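Local coordinates for glycosyl hydrolase family 2, TIM barrel domain protein (Faecalibacterium prausnitzii A2-165, PDB 6ED2), which probably hydrolyses beta-glucuronides as a beta-glucuronidase of glycosyl hydrolase family 2, and binds magnesium, at residues Q486-V492 with V525-R529; D569-Q575 with D625-R629. One frame throughout, in Å; residues are numbered along the deposited sequence.

In the fold
Both contacts lie at one end of the TIM barrel and are partly buried. Their centres are about 15 Å apart. Contact 1 joins the loop before strand 492-495 to the turn between helix 508-525 and strand 531-535. Contact 2 joins the turn between helix 554-570 and strand 574-580 to the C-terminal tail. Strands 492-495, 531-535 and 574-580 are consecutive neighbours in the barrel sheet, so the contacts sit side by side. They meet where Leu526 touches Phe573 and where Arg629 NH2 makes a weak hydrogen bond to Gly528 O. Contact 1 depends on one arginine bonded to carbonyl oxygens. Contact 2 spreads its bonds over a buried lysine, a glutamine amide and a salt bridge nearer the surface.

Contact 1: Q486-V492 with V525-R529; sequences QRFADFV and VLHGR
The guanidinium group of Arg529 binds Gln486 end-on with two nitrogens. NH2 donates to the side-chain oxygen OE1 at 2.6 Å, almost straight at 172°. NH1 donates to the backbone O of Gln486 at 2.8 Å, reaching it from above the carbonyl plane. NH1 also bonds Ala489 O at 2.9 Å. On its own side of the contact, Arg529 gives NE to Leu526 O and NH2 to Val525 O. These five bonds lie close to the guanidinium plane and fix its rotation. A bend at chi3 (-62°) brings the edge of the group against the carbonyls of its own turn, and this lets one arginine serve both loops. Gln486 bends at chi2, which brings its amide to the arginine. Its amide plane is turned 46° from the guanidinium.

The tight part is the inner one. There Val492 CG2 lies over one guanidinium face, near NH1, and meets Leu526 CD2 at 3.6 Å. Both residues are buried, and Leu531 of the next strand touches both. The looser part lies around Val525, which is partly exposed. Here Gln486 NE2 approaches Val525 CB only to 4.0 Å, and a water links NE2 to Val525 O. Asp490 points away from the turn at its CB, and its carboxylate forms a salt bridge with Arg470.

Leu526 to Arg529 form a type I' beta turn after helix 508-525. Such short alpha-to-beta connections, packed against the loop before the neighbouring parallel strand, belong to the N-terminal end of a TIM barrel.

Contact 2: D569-Q575 with D625-R629; sequences DHYDFVQ and DFKKR
Lys627 reaches into the turn after helix 554-570 and sets its ammonium group among backbone oxygens. NZ donates to Val574 O at 2.6 Å and more weakly to Tyr571 O at 2.9 Å. Outside the two segments it also bonds Phe568 O. A water bridges NZ to Asp569 OD1. The lysine chain bends twice to get there, at chi2 (78°) and at chi4 (-57°). Its CD lies over one face of the Phe626 ring. The carbonyls and the water surround a buried charge, which they would help to stabilise.

Asp569 OD1 meets the edge of the Phe626 ring, near its plane, 3.5 Å from CE1. The carboxylate stands nearly perpendicular to the ring. OD1 also forms a salt bridge with Arg618.

Gln575 uses NE2 twice. One N-H points along a lone pair of Lys627 O at 3.0 Å, almost straight. The other bonds Asp572 O, within its own segment. Both acceptors lie in the amide plane, which holds the amide flat between turn and tail. Its OE1 is bound by Arg306.

At the outer side, Arg629 NE forms a salt bridge with Asp572 OD2 at 2.9 Å. The carboxylate is met from above its plane, and the two flat groups are 72° apart. Phe573 CB lies over one guanidinium face, 3.4 Å from NH1. Arg629 NH2 bonds Gly305 O.

The type I turn Tyr571 to Val574 leads from helix 554-570 into strand 574-580. Helix 508-525 covers Phe573 and Val574 through Met519. The tail, arriving after helix 610-621, runs past Arg306 of strand 306-309 and Tyr315 of strand 312-320.

Contact 1: Q486-V492 with V525-R529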
ATOM      1  N   GLN A 486     -39.421  -2.258  17.220  1.00 29.60           N
ATOM      2  CA  GLN A 486     -38.880  -3.607  17.388  1.00 28.67           C
ATOM      3  C   GLN A 486     -39.972  -4.639  17.623  1.00 29.20           C
ATOM      4  O   GLN A 486     -39.813  -5.803  17.226  1.00 32.03           O
ATOM      5  CB  GLN A 486     -37.851  -3.653  18.519  1.00 29.78           C
ATOM      6  CG  GLN A 486     -38.388  -3.287  19.891  1.00 30.01           C
ATOM      7  CD  GLN A 486     -38.958  -4.483  20.637  1.00 32.62           C
ATOM      8  OE1 GLN A 486     -38.729  -5.637  20.258  1.00 31.40           O
ATOM      9  NE2 GLN A 486     -39.730  -4.214  21.693  1.00 32.48           N
ATOM     10  N   ARG A 487     -41.093  -4.247  18.247  1.00 31.00           N
ATOM     11  CA  ARG A 487     -42.116  -5.240  18.585  1.00 31.13           C
ATOM     12  C   ARG A 487     -42.751  -5.876  17.349  1.00 30.63           C
ATOM     13  O   ARG A 487     -43.322  -6.968  17.460  1.00 31.09           O
ATOM     14  CB  ARG A 487     -43.199  -4.617  19.483  1.00 32.09           C
ATOM     15  CG  ARG A 487     -44.119  -3.599  18.822  1.00 25.87           C
ATOM     16  CD  ARG A 487     -45.283  -3.214  19.767  1.00 29.08           C
ATOM     17  NE  ARG A 487     -46.044  -2.046  19.298  1.00 30.90           N
ATOM     18  CZ  ARG A 487     -47.158  -2.135  18.566  1.00 29.16           C
ATOM     19  NH1 ARG A 487     -47.638  -3.327  18.228  1.00 24.16           N
ATOM     20  NH2 ARG A 487     -47.793  -1.043  18.174  1.00 26.40           N
ATOM     21  N   PHE A 488     -42.623  -5.249  16.168  1.00 30.64           N
ATOM     22  CA  PHE A 488     -43.200  -5.818  14.946  1.00 27.47           C
ATOM     23  C   PHE A 488     -42.358  -6.939  14.350  1.00 31.41           C
ATOM     24  O   PHE A 488     -42.881  -7.730  13.561  1.00 33.31           O
ATOM     25  CB  PHE A 488     -43.383  -4.739  13.889  1.00 28.44           C
ATOM     26  CG  PHE A 488     -44.380  -3.707  14.262  1.00 30.06           C
ATOM     27  CD1 PHE A 488     -45.731  -3.931  14.051  1.00 31.57           C
ATOM     28  CD2 PHE A 488     -43.974  -2.517  14.848  1.00 28.93           C
ATOM     29  CE1 PHE A 488     -46.663  -2.975  14.395  1.00 29.39           C
ATOM     30  CE2 PHE A 488     -44.897  -1.556  15.196  1.00 29.66           C
ATOM     31  CZ  PHE A 488     -46.248  -1.786  14.972  1.00 31.99           C
ATOM     32  N   ALA A 489     -41.084  -7.046  14.729  1.00 32.40           N
ATOM     33  CA  ALA A 489     -40.156  -7.971  14.083  1.00 30.98           C
ATOM     34  C   ALA A 489     -40.318  -9.391  14.616  1.00 31.02           C
ATOM     35  O   ALA A 489     -40.477  -9.598  15.821  1.00 35.23           O
ATOM     36  CB  ALA A 489     -38.719  -7.491  14.297  1.00 27.00           C
ATOM     37  N   ASP A 490     -40.274 -10.377  13.705  1.00 29.63           N
ATOM     38  CA  ASP A 490     -40.280 -11.783  14.116  1.00 23.44           C
ATOM     39  C   ASP A 490     -38.929 -12.208  14.680  1.00 27.20           C
ATOM     40  O   ASP A 490     -38.839 -13.182  15.441  1.00 28.60           O
ATOM     41  CB  ASP A 490     -40.646 -12.696  12.942  1.00 25.73           C
ATOM     42  CG  ASP A 490     -41.987 -12.344  12.310  1.00 29.37           C
ATOM     43  OD1 ASP A 490     -42.975 -12.106  13.048  1.00 35.68           O
ATOM     44  OD2 ASP A 490     -42.063 -12.323  11.064  1.00 32.60           O
ATOM     45  N   PHE A 491     -37.865 -11.532  14.274  1.00 26.41           N
ATOM     46  CA  PHE A 491     -36.570 -11.682  14.906  1.00 28.32           C
ATOM     47  C   PHE A 491     -35.920 -10.322  14.786  1.00 25.33           C
ATOM     48  O   PHE A 491     -36.224  -9.569  13.857  1.00 26.24           O
ATOM     49  CB  PHE A 491     -35.728 -12.819  14.287  1.00 27.12           C
ATOM     50  CG  PHE A 491     -35.351 -12.607  12.828  1.00 27.96           C
ATOM     51  CD1 PHE A 491     -34.150 -11.997  12.487  1.00 26.31           C
ATOM     52  CD2 PHE A 491     -36.184 -13.038  11.808  1.00 27.42           C
ATOM     53  CE1 PHE A 491     -33.791 -11.811  11.153  1.00 29.47           C
ATOM     54  CE2 PHE A 491     -35.838 -12.849  10.463  1.00 30.42           C
ATOM     55  CZ  PHE A 491     -34.634 -12.240  10.141  1.00 28.22           C
ATOM     56  N   VAL A 492     -35.112  -9.976  15.765  1.00 23.01           N
ATOM     57  CA  VAL A 492     -34.516  -8.648  15.809  1.00 27.54           C
ATOM     58  C   VAL A 492     -33.157  -8.703  15.121  1.00 27.37           C
ATOM     59  O   VAL A 492     -32.404  -9.672  15.291  1.00 28.09           O
ATOM     60  CB  VAL A 492     -34.421  -8.147  17.265  1.00 26.45           C
ATOM     61  CG1 VAL A 492     -33.642  -6.850  17.349  1.00 24.51           C
ATOM     62  CG2 VAL A 492     -35.846  -7.934  17.824  1.00 29.67           C
ATOM     63  N   VAL A 525     -36.686  -7.519  26.229  1.00 32.35           N
ATOM     64  CA  VAL A 525     -37.785  -7.193  25.324  1.00 30.94           C
ATOM     65  C   VAL A 525     -38.020  -8.245  24.241  1.00 33.10           C
ATOM     66  O   VAL A 525     -39.029  -8.149  23.523  1.00 29.79           O
ATOM     67  CB  VAL A 525     -37.589  -5.805  24.675  1.00 33.93           C
ATOM     68  CG1 VAL A 525     -37.325  -4.747  25.743  1.00 33.41           C
ATOM     69  CG2 VAL A 525     -36.467  -5.832  23.633  1.00 30.13           C
ATOM     70  N   LEU A 526     -37.157  -9.263  24.126  1.00 33.67           N
ATOM     71  CA  LEU A 526     -37.217 -10.188  22.991  1.00 33.19           C
ATOM     72  C   LEU A 526     -38.331 -11.221  23.136  1.00 33.13           C
ATOM     73  O   LEU A 526     -38.955 -11.611  22.138  1.00 32.94           O
ATOM     74  CB  LEU A 526     -35.875 -10.907  22.822  1.00 27.76           C
ATOM     75  CG  LEU A 526     -34.790 -10.168  22.033  1.00 32.13           C
ATOM     76  CD1 LEU A 526     -33.448 -10.788  22.295  1.00 27.32           C
ATOM     77  CD2 LEU A 526     -35.075 -10.172  20.531  1.00 30.24           C
ATOM     78  N   HIS A 527     -38.564 -11.705  24.353  1.00 32.33           N
ATOM     79  CA  HIS A 527     -39.636 -12.663  24.651  1.00 33.10           C
ATOM     80  C   HIS A 527     -39.571 -13.879  23.724  1.00 31.26           C
ATOM     81  O   HIS A 527     -40.523 -14.214  23.015  1.00 38.74           O
ATOM     82  CB  HIS A 527     -41.011 -11.985  24.590  1.00 27.18           C
ATOM     83  CG  HIS A 527     -41.079 -10.701  25.363  1.00 32.22           C
ATOM     84  ND1 HIS A 527     -40.710 -10.612  26.689  1.00 36.50           N
ATOM     85  CD2 HIS A 527     -41.463  -9.454  24.995  1.00 29.80           C
ATOM     86  CE1 HIS A 527     -40.860  -9.365  27.103  1.00 34.72           C
ATOM     87  NE2 HIS A 527     -41.301  -8.639  26.090  1.00 31.91           N
ATOM     88  N   GLY A 528     -38.420 -14.541  23.739  1.00 25.86           N
ATOM     89  CA  GLY A 528     -38.222 -15.765  22.999  1.00 27.64           C
ATOM     90  C   GLY A 528     -37.682 -15.595  21.588  1.00 29.30           C
ATOM     91  O   GLY A 528     -37.119 -16.545  21.047  1.00 33.78           O
ATOM     92  N   ARG A 529     -37.816 -14.411  20.997  1.00 24.37           N
ATOM     93  CA  ARG A 529     -37.430 -14.188  19.604  1.00 30.31           C
ATOM     94  C   ARG A 529     -35.914 -14.310  19.413  1.00 31.29           C
ATOM     95  O   ARG A 529     -35.141 -13.840  20.253  1.00 30.66           O
ATOM     96  CB  ARG A 529     -37.883 -12.802  19.149  1.00 24.58           C
ATOM     97  CG  ARG A 529     -39.389 -12.671  18.914  1.00 27.32           C
ATOM     98  CD  ARG A 529     -39.795 -11.234  18.596  1.00 22.31           C
ATOM     99  NE  ARG A 529     -39.496 -10.295  19.683  1.00 24.43           N
ATOM    100  CZ  ARG A 529     -39.397  -8.976  19.521  1.00 28.83           C
ATOM    101  NH1 ARG A 529     -39.548  -8.423  18.315  1.00 29.15           N
ATOM    102  NH2 ARG A 529     -39.133  -8.198  20.559  1.00 23.09           N
TER
HETATM  103  O   HOH W   1     -40.849  -6.601  22.748  1.00 36.04           O

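Contact 2: D569-Q575 with D625-R629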
ATOM      1  N   ASP A 569     -21.429 -14.440  21.835  1.00 31.60           N
ATOM      2  CA  ASP A 569     -21.432 -15.811  22.315  1.00 31.09           C
ATOM      3  C   ASP A 569     -21.973 -15.914  23.734  1.00 30.46           C
ATOM      4  O   ASP A 569     -22.354 -17.006  24.164  1.00 28.56           O
ATOM      5  CB  ASP A 569     -20.016 -16.388  22.219  1.00 28.87           C
ATOM      6  CG  ASP A 569     -19.569 -16.604  20.756  1.00 36.82           C
ATOM      7  OD1 ASP A 569     -20.450 -16.567  19.861  1.00 31.68           O
ATOM      8  OD2 ASP A 569     -18.350 -16.825  20.507  1.00 30.10           O
ATOM      9  N   HIS A 570     -22.037 -14.796  24.449  1.00 31.73           N
ATOM     10  CA  HIS A 570     -22.541 -14.789  25.814  1.00 39.90           C
ATOM     11  C   HIS A 570     -24.050 -15.022  25.904  1.00 37.79           C
ATOM     12  O   HIS A 570     -24.514 -15.501  26.939  1.00 37.80           O
ATOM     13  CB  HIS A 570     -22.187 -13.457  26.474  1.00 34.50           C
ATOM     14  CG  HIS A 570     -22.492 -13.413  27.934  1.00 38.60           C
ATOM     15  ND1 HIS A 570     -21.827 -14.192  28.857  1.00 46.24           N
ATOM     16  CD2 HIS A 570     -23.408 -12.701  28.634  1.00 41.71           C
ATOM     17  CE1 HIS A 570     -22.311 -13.950  30.063  1.00 45.75           C
ATOM     18  NE2 HIS A 570     -23.272 -13.050  29.955  1.00 44.34           N
ATOM     19  N   TYR A 571     -24.823 -14.711  24.859  1.00 33.66           N
ATOM     20  CA  TYR A 571     -26.284 -14.643  24.946  1.00 31.54           C
ATOM     21  C   TYR A 571     -26.922 -15.739  24.101  1.00 30.27           C
ATOM     22  O   TYR A 571     -26.695 -15.803  22.889  1.00 35.15           O
ATOM     23  CB  TYR A 571     -26.786 -13.268  24.499  1.00 28.96           C
ATOM     24  CG  TYR A 571     -26.312 -12.141  25.383  1.00 32.30           C
ATOM     25  CD1 TYR A 571     -27.034 -11.771  26.521  1.00 32.80           C
ATOM     26  CD2 TYR A 571     -25.129 -11.455  25.101  1.00 33.00           C
ATOM     27  CE1 TYR A 571     -26.594 -10.744  27.346  1.00 32.14           C
ATOM     28  CE2 TYR A 571     -24.681 -10.421  25.920  1.00 30.98           C
ATOM     29  CZ  TYR A 571     -25.420 -10.071  27.042  1.00 39.60           C
ATOM     30  OH  TYR A 571     -24.990  -9.046  27.856  1.00 41.28           O
ATOM     31  N   ASP A 572     -27.749 -16.578  24.731  1.00 29.91           N
ATOM     32  CA  ASP A 572     -28.348 -17.714  24.037  1.00 31.29           C
ATOM     33  C   ASP A 572     -29.295 -17.276  22.923  1.00 31.27           C
ATOM     34  O   ASP A 572     -29.554 -18.054  21.997  1.00 30.24           O
ATOM     35  CB  ASP A 572     -29.085 -18.628  25.042  1.00 36.02           C
ATOM     36  CG  ASP A 572     -30.511 -18.115  25.409  1.00 44.79           C
ATOM     37  OD1 ASP A 572     -30.663 -16.943  25.861  1.00 42.08           O
ATOM     38  OD2 ASP A 572     -31.493 -18.891  25.245  1.00 49.26           O
ATOM     39  N   PHE A 573     -29.807 -16.050  22.983  1.00 28.74           N
ATOM     40  CA  PHE A 573     -30.759 -15.602  21.977  1.00 31.82           C
ATOM     41  C   PHE A 573     -30.089 -15.060  20.717  1.00 28.95           C
ATOM     42  O   PHE A 573     -30.785 -14.851  19.715  1.00 25.70           O
ATOM     43  CB  PHE A 573     -31.707 -14.547  22.561  1.00 24.02           C
ATOM     44  CG  PHE A 573     -31.013 -13.363  23.207  1.00 30.27           C
ATOM     45  CD1 PHE A 573     -30.478 -12.335  22.438  1.00 26.93           C
ATOM     46  CD2 PHE A 573     -30.924 -13.268  24.592  1.00 30.72           C
ATOM     47  CE1 PHE A 573     -29.864 -11.241  23.023  1.00 26.33           C
ATOM     48  CE2 PHE A 573     -30.300 -12.180  25.188  1.00 29.63           C
ATOM     49  CZ  PHE A 573     -29.774 -11.161  24.405  1.00 30.94           C
ATOM     50  N   VAL A 574     -28.776 -14.843  20.725  1.00 26.90           N
ATOM     51  CA  VAL A 574     -28.084 -14.392  19.516  1.00 30.53           C
ATOM     52  C   VAL A 574     -27.940 -15.598  18.603  1.00 27.18           C
ATOM     53  O   VAL A 574     -27.230 -16.555  18.926  1.00 24.33           O
ATOM     54  CB  VAL A 574     -26.722 -13.761  19.824  1.00 31.41           C
ATOM     55  CG1 VAL A 574     -26.001 -13.443  18.516  1.00 27.14           C
ATOM     56  CG2 VAL A 574     -26.895 -12.486  20.653  1.00 24.79           C
ATOM     57  N   GLN A 575     -28.632 -15.568  17.466  1.00 25.44           N
ATOM     58  CA  GLN A 575     -28.693 -16.738  16.599  1.00 27.20           C
ATOM     59  C   GLN A 575     -28.104 -16.482  15.221  1.00 29.67           C
ATOM     60  O   GLN A 575     -28.281 -17.308  14.316  1.00 28.23           O
ATOM     61  CB  GLN A 575     -30.140 -17.221  16.483  1.00 32.01           C
ATOM     62  CG  GLN A 575     -30.667 -17.809  17.777  1.00 27.03           C
ATOM     63  CD  GLN A 575     -29.982 -19.115  18.124  1.00 31.38           C
ATOM     64  OE1 GLN A 575     -29.829 -19.979  17.267  1.00 33.27           O
ATOM     65  NE2 GLN A 575     -29.569 -19.269  19.388  1.00 27.41           N
ATOM     66  N   ASP A 625     -25.511 -25.874  14.076  1.00 36.46           N
ATOM     67  CA  ASP A 625     -26.550 -25.594  15.069  1.00 36.69           C
ATOM     68  C   ASP A 625     -25.974 -25.002  16.357  1.00 38.64           C
ATOM     69  O   ASP A 625     -26.492 -25.239  17.454  1.00 37.87           O
ATOM     70  CB  ASP A 625     -27.352 -26.860  15.371  1.00 39.26           C
ATOM     71  CG  ASP A 625     -26.504 -27.948  16.014  1.00 40.14           C
ATOM     72  OD1 ASP A 625     -25.280 -27.972  15.784  1.00 43.60           O
ATOM     73  OD2 ASP A 625     -27.064 -28.779  16.757  1.00 55.80           O
ATOM     74  N   PHE A 626     -24.900 -24.228  16.226  1.00 38.12           N
ATOM     75  CA  PHE A 626     -24.327 -23.487  17.340  1.00 31.68           C
ATOM     76  C   PHE A 626     -25.394 -22.673  18.066  1.00 36.36           C
ATOM     77  O   PHE A 626     -26.345 -22.175  17.452  1.00 33.60           O
ATOM     78  CB  PHE A 626     -23.238 -22.572  16.791  1.00 31.65           C
ATOM     79  CG  PHE A 626     -22.554 -21.729  17.821  1.00 31.66           C
ATOM     80  CD1 PHE A 626     -22.458 -20.355  17.645  1.00 30.45           C
ATOM     81  CD2 PHE A 626     -21.953 -22.309  18.931  1.00 27.92           C
ATOM     82  CE1 PHE A 626     -21.802 -19.559  18.574  1.00 31.97           C
ATOM     83  CE2 PHE A 626     -21.283 -21.529  19.868  1.00 26.80           C
ATOM     84  CZ  PHE A 626     -21.214 -20.146  19.697  1.00 33.28           C
ATOM     85  N   LYS A 627     -25.228 -22.566  19.388  1.00 36.09           N
ATOM     86  CA  LYS A 627     -26.027 -21.728  20.280  1.00 36.31           C
ATOM     87  C   LYS A 627     -27.354 -22.383  20.625  1.00 36.21           C
ATOM     88  O   LYS A 627     -28.418 -21.872  20.250  1.00 30.34           O
ATOM     89  CB  LYS A 627     -26.277 -20.340  19.686  1.00 32.74           C
ATOM     90  CG  LYS A 627     -26.172 -19.246  20.715  1.00 39.54           C
ATOM     91  CD  LYS A 627     -24.716 -18.940  20.998  1.00 34.96           C
ATOM     92  CE  LYS A 627     -24.591 -17.549  21.514  1.00 30.69           C
ATOM     93  NZ  LYS A 627     -25.154 -16.579  20.554  1.00 30.44           N
ATOM     94  N   LYS A 628     -27.290 -23.511  21.337  1.00 39.68           N
ATOM     95  CA  LYS A 628     -28.496 -24.137  21.852  1.00 44.14           C
ATOM     96  C   LYS A 628     -29.204 -23.185  22.809  1.00 39.66           C
ATOM     97  O   LYS A 628     -28.581 -22.382  23.509  1.00 39.04           O
ATOM     98  CB  LYS A 628     -28.164 -25.469  22.533  1.00 49.71           C
ATOM     99  CG  LYS A 628     -27.817 -26.583  21.530  1.00 54.19           C
ATOM    100  CD  LYS A 628     -27.467 -27.913  22.215  1.00 62.11           C
ATOM    101  CE  LYS A 628     -27.177 -29.015  21.191  1.00 62.27           C
ATOM    102  NZ  LYS A 628     -26.143 -28.599  20.191  1.00 60.65           N
ATOM    103  N   ARG A 629     -30.522 -23.271  22.820  1.00 39.68           N
ATOM    104  CA  ARG A 629     -31.346 -22.157  23.262  1.00 46.05           C
ATOM    105  C   ARG A 629     -31.996 -22.425  24.621  1.00 47.61           C
ATOM    106  O   ARG A 629     -31.725 -23.452  25.258  1.00 44.18           O
ATOM    107  CB  ARG A 629     -32.387 -21.888  22.172  1.00 46.80           C
ATOM    108  CG  ARG A 629     -33.276 -20.729  22.366  1.00 44.37           C
ATOM    109  CD  ARG A 629     -32.610 -19.449  21.978  1.00 38.96           C
ATOM    110  NE  ARG A 629     -33.123 -18.387  22.843  1.00 44.30           N
ATOM    111  CZ  ARG A 629     -33.945 -17.425  22.452  1.00 34.74           C
ATOM    112  NH1 ARG A 629     -34.357 -16.507  23.328  1.00 39.10           N
ATOM    113  NH2 ARG A 629     -34.337 -17.367  21.185  1.00 32.51           N
TER
HETATM  114  O   HOH W   2     -22.907 -16.044  19.128  1.00 26.23           O